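PDB 4C6S: disease resistance protein RRS1 from Arabidopsis thaliana, which pairs with RPS4 in a plant immune receptor that recognises the bacterial effectors AvrRps4 and PopP2, and also binds W-box DNA. Local coordinates for residues Leu64-Leu75 against Leu103-Arg114. Residues are numbered along the deposited sequence; the frame is centred on the assembly and turned at random.
With SO4 (sulfate ion), chain D.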
loop_
_atom_site.group_PDB
_atom_site.type_symbol
_atom_site.label_atom_id
_atom_site.label_comp_id
_atom_site.label_asym_id
_atom_site.label_seq_id
_atom_site.Cartn_x
_atom_site.Cartn_y
_atom_site.Cartn_z
ATOM N N LEU A 64 1.753 8.877 10.989
ATOM C CA LEU A 64 2.788 9.887 11.134
ATOM C C LEU A 64 3.907 9.618 10.154
ATOM O O LEU A 64 4.183 8.454 9.837
ATOM C CB LEU A 64 3.331 9.868 12.564
ATOM C CG LEU A 64 2.258 10.220 13.600
ATOM C CD1 LEU A 64 2.626 9.704 14.980
ATOM C CD2 LEU A 64 2.030 11.727 13.639
ATOM N N PRO A 65 4.536 10.692 9.642
ATOM C CA PRO A 65 5.666 10.544 8.714
ATOM C C PRO A 65 6.927 10.190 9.490
ATOM O O PRO A 65 7.729 11.054 9.851
ATOM C CB PRO A 65 5.780 11.929 8.078
ATOM C CG PRO A 65 5.268 12.872 9.136
ATOM C CD PRO A 65 4.191 12.111 9.884
ATOM N N GLY A 66 7.094 8.897 9.739
ATOM C CA GLY A 66 8.111 8.434 10.661
ATOM C C GLY A 66 9.540 8.625 10.217
ATOM O O GLY A 66 10.453 8.547 11.043
ATOM N N ASN A 67 9.748 8.868 8.924
ATOM C CA ASN A 67 11.096 9.139 8.411
ATOM C C ASN A 67 11.562 10.563 8.719
ATOM O O ASN A 67 12.742 10.890 8.559
ATOM C CB ASN A 67 11.133 8.918 6.898
ATOM C CG ASN A 67 11.088 7.442 6.509
ATOM O OD1 ASN A 67 10.837 6.573 7.343
ATOM N ND2 ASN A 67 11.333 7.160 5.232
ATOM N N CYS A 68 10.629 11.411 9.148
ATOM C CA CYS A 68 10.923 12.827 9.378
ATOM C C CYS A 68 11.143 13.140 10.853
ATOM O O CYS A 68 10.600 12.481 11.727
ATOM C CB CYS A 68 9.795 13.715 8.853
ATOM S SG CYS A 68 9.322 13.395 7.144
ATOM N N ASP A 69 11.937 14.175 11.106
ATOM C CA ASP A 69 12.202 14.646 12.465
ATOM C C ASP A 69 10.894 15.145 13.090
ATOM O O ASP A 69 10.263 16.070 12.564
ATOM C CB ASP A 69 13.229 15.774 12.405
ATOM C CG ASP A 69 13.707 16.236 13.780
ATOM O OD1 ASP A 69 13.077 15.910 14.817
ATOM O OD2 ASP A 69 14.734 16.947 13.809
ATOM N N PRO A 70 10.471 14.526 14.209
ATOM C CA PRO A 70 9.219 14.958 14.845
ATOM C C PRO A 70 9.237 16.441 15.214
ATOM O O PRO A 70 8.169 17.054 15.289
ATOM C CB PRO A 70 9.134 14.090 16.112
ATOM C CG PRO A 70 10.488 13.422 16.253
ATOM C CD PRO A 70 11.053 13.344 14.870
ATOM N N SER A 71 10.423 17.016 15.408
ATOM C CA SER A 71 10.516 18.411 15.807
ATOM C C SER A 71 10.103 19.354 14.684
ATOM O O SER A 71 9.874 20.536 14.926
ATOM C CB SER A 71 11.938 18.754 16.259
ATOM O OG SER A 71 12.781 18.901 15.134
ATOM N N GLU A 72 10.020 18.838 13.460
ATOM C CA GLU A 72 9.602 19.646 12.314
ATOM C C GLU A 72 8.215 19.252 11.826
ATOM O O GLU A 72 7.694 19.835 10.873
ATOM C CB GLU A 72 10.571 19.477 11.150
ATOM C CG GLU A 72 12.010 19.785 11.454
ATOM C CD GLU A 72 12.864 19.698 10.213
ATOM O OE1 GLU A 72 13.271 18.572 9.848
ATOM O OE2 GLU A 72 13.112 20.753 9.594
ATOM N N VAL A 73 7.629 18.252 12.471
ATOM C CA VAL A 73 6.355 17.696 12.024
ATOM C C VAL A 73 5.225 17.911 13.027
ATOM O O VAL A 73 4.127 18.324 12.650
ATOM C CB VAL A 73 6.484 16.182 11.744
ATOM C CG1 VAL A 73 5.118 15.558 11.509
ATOM C CG2 VAL A 73 7.402 15.950 10.552
ATOM N N TRP A 74 5.480 17.620 14.300
ATOM C CA TRP A 74 4.375 17.536 15.255
ATOM C C TRP A 74 3.608 18.847 15.423
ATOM O O TRP A 74 2.438 18.938 15.052
ATOM C CB TRP A 74 4.818 17.032 16.639
ATOM C CG TRP A 74 3.608 16.944 17.526
ATOM C CD1 TRP A 74 3.121 17.913 18.375
ATOM C CD2 TRP A 74 2.676 15.861 17.585
ATOM N NE1 TRP A 74 1.958 17.476 18.972
ATOM C CE2 TRP A 74 1.663 16.222 18.501
ATOM C CE3 TRP A 74 2.610 14.613 16.962
ATOM C CZ2 TRP A 74 0.596 15.370 18.808
ATOM C CZ3 TRP A 74 1.562 13.773 17.271
ATOM C CH2 TRP A 74 0.566 14.155 18.183
ATOM N N LEU A 75 4.260 19.849 16.005
ATOM C CA LEU A 75 3.589 21.123 16.275
ATOM C C LEU A 75 3.030 21.722 14.991
ATOM O O LEU A 75 1.956 22.336 14.981
ATOM C CB LEU A 75 4.560 22.112 16.922
ATOM C CG LEU A 75 5.002 21.830 18.360
ATOM C CD1 LEU A 75 6.044 22.841 18.800
ATOM C CD2 LEU A 75 3.814 21.870 19.289
ATOM N N LEU A 103 12.847 7.321 12.139
ATOM C CA LEU A 103 13.601 7.923 13.229
ATOM C C LEU A 103 12.860 7.441 14.470
ATOM O O LEU A 103 12.120 8.192 15.106
ATOM C CB LEU A 103 13.561 9.448 13.126
ATOM C CG LEU A 103 14.247 9.992 11.877
ATOM C CD1 LEU A 103 14.233 11.525 11.844
ATOM C CD2 LEU A 103 15.667 9.469 11.790
ATOM N N ARG A 104 13.041 6.161 14.789
ATOM C CA ARG A 104 12.156 5.486 15.731
ATOM C C ARG A 104 12.281 6.038 17.147
ATOM O O ARG A 104 11.274 6.369 17.773
ATOM C CB ARG A 104 12.433 3.979 15.724
ATOM C CG ARG A 104 11.424 3.163 16.502
ATOM C CD ARG A 104 11.803 1.688 16.487
ATOM N NE ARG A 104 12.354 1.286 15.191
ATOM C CZ ARG A 104 11.655 0.746 14.192
ATOM N NH1 ARG A 104 10.348 0.527 14.313
ATOM N NH2 ARG A 104 12.272 0.422 13.060
ATOM N N ASP A 105 13.503 6.116 17.661
ATOM C CA ASP A 105 13.697 6.604 19.029
ATOM C C ASP A 105 13.189 8.034 19.207
ATOM O O ASP A 105 12.601 8.373 20.241
ATOM C CB ASP A 105 15.168 6.537 19.421
ATOM C CG ASP A 105 15.686 5.118 19.497
ATOM O OD1 ASP A 105 14.855 4.199 19.652
ATOM O OD2 ASP A 105 16.920 4.934 19.409
ATOM N N GLN A 106 13.427 8.870 18.202
ATOM C CA GLN A 106 12.930 10.246 18.222
ATOM C C GLN A 106 11.411 10.322 18.277
ATOM O O GLN A 106 10.843 11.119 19.035
ATOM C CB GLN A 106 13.464 11.023 17.009
ATOM C CG GLN A 106 14.978 11.199 16.997
ATOM C CD GLN A 106 15.713 10.152 16.177
ATOM O OE1 GLN A 106 15.302 8.989 16.098
ATOM N NE2 GLN A 106 16.813 10.564 15.558
ATOM N N TRP A 107 10.742 9.501 17.477
ATOM C CA TRP A 107 9.285 9.501 17.470
ATOM C C TRP A 107 8.700 8.886 18.732
ATOM O O TRP A 107 7.678 9.341 19.223
ATOM C CB TRP A 107 8.739 8.789 16.227
ATOM C CG TRP A 107 8.581 9.727 15.081
ATOM C CD1 TRP A 107 9.383 9.836 13.980
ATOM C CD2 TRP A 107 7.583 10.745 14.955
ATOM N NE1 TRP A 107 8.932 10.848 13.165
ATOM C CE2 TRP A 107 7.823 11.419 13.740
ATOM C CE3 TRP A 107 6.499 11.141 15.744
ATOM C CZ2 TRP A 107 7.013 12.468 13.291
ATOM C CZ3 TRP A 107 5.696 12.180 15.299
ATOM C CH2 TRP A 107 5.961 12.832 14.087
ATOM N N LEU A 108 9.346 7.863 19.276
ATOM C CA LEU A 108 8.821 7.268 20.511
ATOM C C LEU A 108 8.895 8.288 21.654
ATOM O O LEU A 108 7.970 8.392 22.473
ATOM C CB LEU A 108 9.576 5.988 20.864
ATOM C CG LEU A 108 9.314 4.848 19.881
ATOM C CD1 LEU A 108 10.086 3.609 20.298
ATOM C CD2 LEU A 108 7.832 4.553 19.814
ATOM N N SER A 109 9.979 9.060 21.679
ATOM C CA SER A 109 10.142 10.132 22.663
ATOM C C SER A 109 9.044 11.171 22.476
ATOM O O SER A 109 8.387 11.593 23.439
ATOM C CB SER A 109 11.512 10.789 22.507
ATOM O OG SER A 109 11.659 11.867 23.420
ATOM N N GLU A 110 8.853 11.581 21.228
ATOM C CA GLU A 110 7.833 12.563 20.893
ATOM C C GLU A 110 6.461 12.094 21.361
ATOM O O GLU A 110 5.751 12.830 22.051
ATOM C CB GLU A 110 7.825 12.826 19.387
ATOM C CG GLU A 110 6.777 13.858 18.930
ATOM C CD GLU A 110 7.159 15.297 19.241
ATOM O OE1 GLU A 110 8.366 15.597 19.378
ATOM O OE2 GLU A 110 6.242 16.142 19.332
ATOM N N LEU A 111 6.090 10.863 21.011
ATOM C CA LEU A 111 4.750 10.384 21.357
ATOM C C LEU A 111 4.548 10.284 22.872
ATOM O O LEU A 111 3.486 10.643 23.381
ATOM C CB LEU A 111 4.437 9.057 20.668
ATOM C CG LEU A 111 4.387 9.152 19.146
ATOM C CD1 LEU A 111 4.134 7.775 18.544
ATOM C CD2 LEU A 111 3.328 10.144 18.676
ATOM N N ASP A 112 5.569 9.808 23.583
ATOM C CA ASP A 112 5.514 9.759 25.042
ATOM C C ASP A 112 5.285 11.147 25.636
ATOM O O ASP A 112 4.489 11.313 26.570
ATOM C CB ASP A 112 6.796 9.153 25.613
ATOM C CG ASP A 112 6.853 9.244 27.122
ATOM O OD1 ASP A 112 6.259 8.380 27.795
ATOM O OD2 ASP A 112 7.484 10.190 27.633
ATOM N N PHE A 113 5.972 12.145 25.088
ATOM C CA PHE A 113 5.821 13.530 25.548
ATOM C C PHE A 113 4.395 14.035 25.314
ATOM O O PHE A 113 3.882 14.842 26.096
ATOM C CB PHE A 113 6.841 14.423 24.828
ATOM C CG PHE A 113 6.818 15.872 25.258
ATOM C CD1 PHE A 113 7.311 16.252 26.498
ATOM C CD2 PHE A 113 6.352 16.852 24.393
ATOM C CE1 PHE A 113 7.318 17.595 26.891
ATOM C CE2 PHE A 113 6.349 18.198 24.774
ATOM C CZ PHE A 113 6.833 18.563 26.022
ATOM N N ARG A 114 3.756 13.545 24.251
ATOM C CA ARG A 114 2.376 13.924 23.933
ATOM C C ARG A 114 1.355 13.075 24.698
ATOM O O ARG A 114 0.140 13.244 24.531
ATOM C CB ARG A 114 2.114 13.821 22.423
ATOM C CG ARG A 114 3.066 14.628 21.552
ATOM C CD ARG A 114 3.083 16.110 21.903
ATOM N NE ARG A 114 4.207 16.765 21.246
ATOM C CZ ARG A 114 4.567 18.030 21.433
ATOM N NH1 ARG A 114 3.888 18.806 22.260
ATOM N NH2 ARG A 114 5.625 18.519 20.794
HETATM S S SO4 D . 7.096 8.833 5.317
HETATM O O1 SO4 D . 7.438 7.773 4.370
HETATM O O2 SO4 D . 5.633 8.913 5.376
HETATM O O3 SO4 D . 7.623 10.107 4.834
HETATM O O4 SO4 D . 7.699 8.559 6.630
#
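Trp107, on helix 104-113, is clasped by the end of strand 59-65 and the loop that follows it. Pro70 sets its CB over the centre of one indole face, 3.7 Å from the centroid of the six-membered ring and almost on the normal, a CH-pi contact. Leu64 lies over the opposite face, toward the rim, while Val73 CG1 abuts the edge at CH2. The indole nitrogen is satisfied by the loop backbone: Trp107 NE1 donates to Cys68 O at 2.7 Å, the oxygen tilted from the ring plane and the N-H...O angle a bent 135°. A nearly straight bond, Leu103 N to Gly66 O (2.9 Å), ties the N-cap residue of the helix to the type I turn Pro65-Cys68, and Leu103 CD1 leans on the backbone of Cys68 and Asp69.

At the other end of the helix, Arg114 lays its guanidinium nearly parallel to the Trp74 indole, the planes 8° apart, with its CD in CH-pi contact over the five-membered ring. Glu110 fixes that pose: in a side-on salt bridge, Arg114 NE and NH2 both donate to Glu110 OE2, each at 2.9 Å. With CG anti to the backbone N (chi1 -180°) and a bend at chi2, Glu110 brings this same oxygen within 3.2 Å of Trp74 CB. Leu64 CD1 and Leu111 CD2 meet tip to tip, beside Leu97 of the neighbouring strand.

The contact thus joins the loop after the central strand of the parallel sheet to the helix between its last two strands, within the flavodoxin-like fold of a TIR domain.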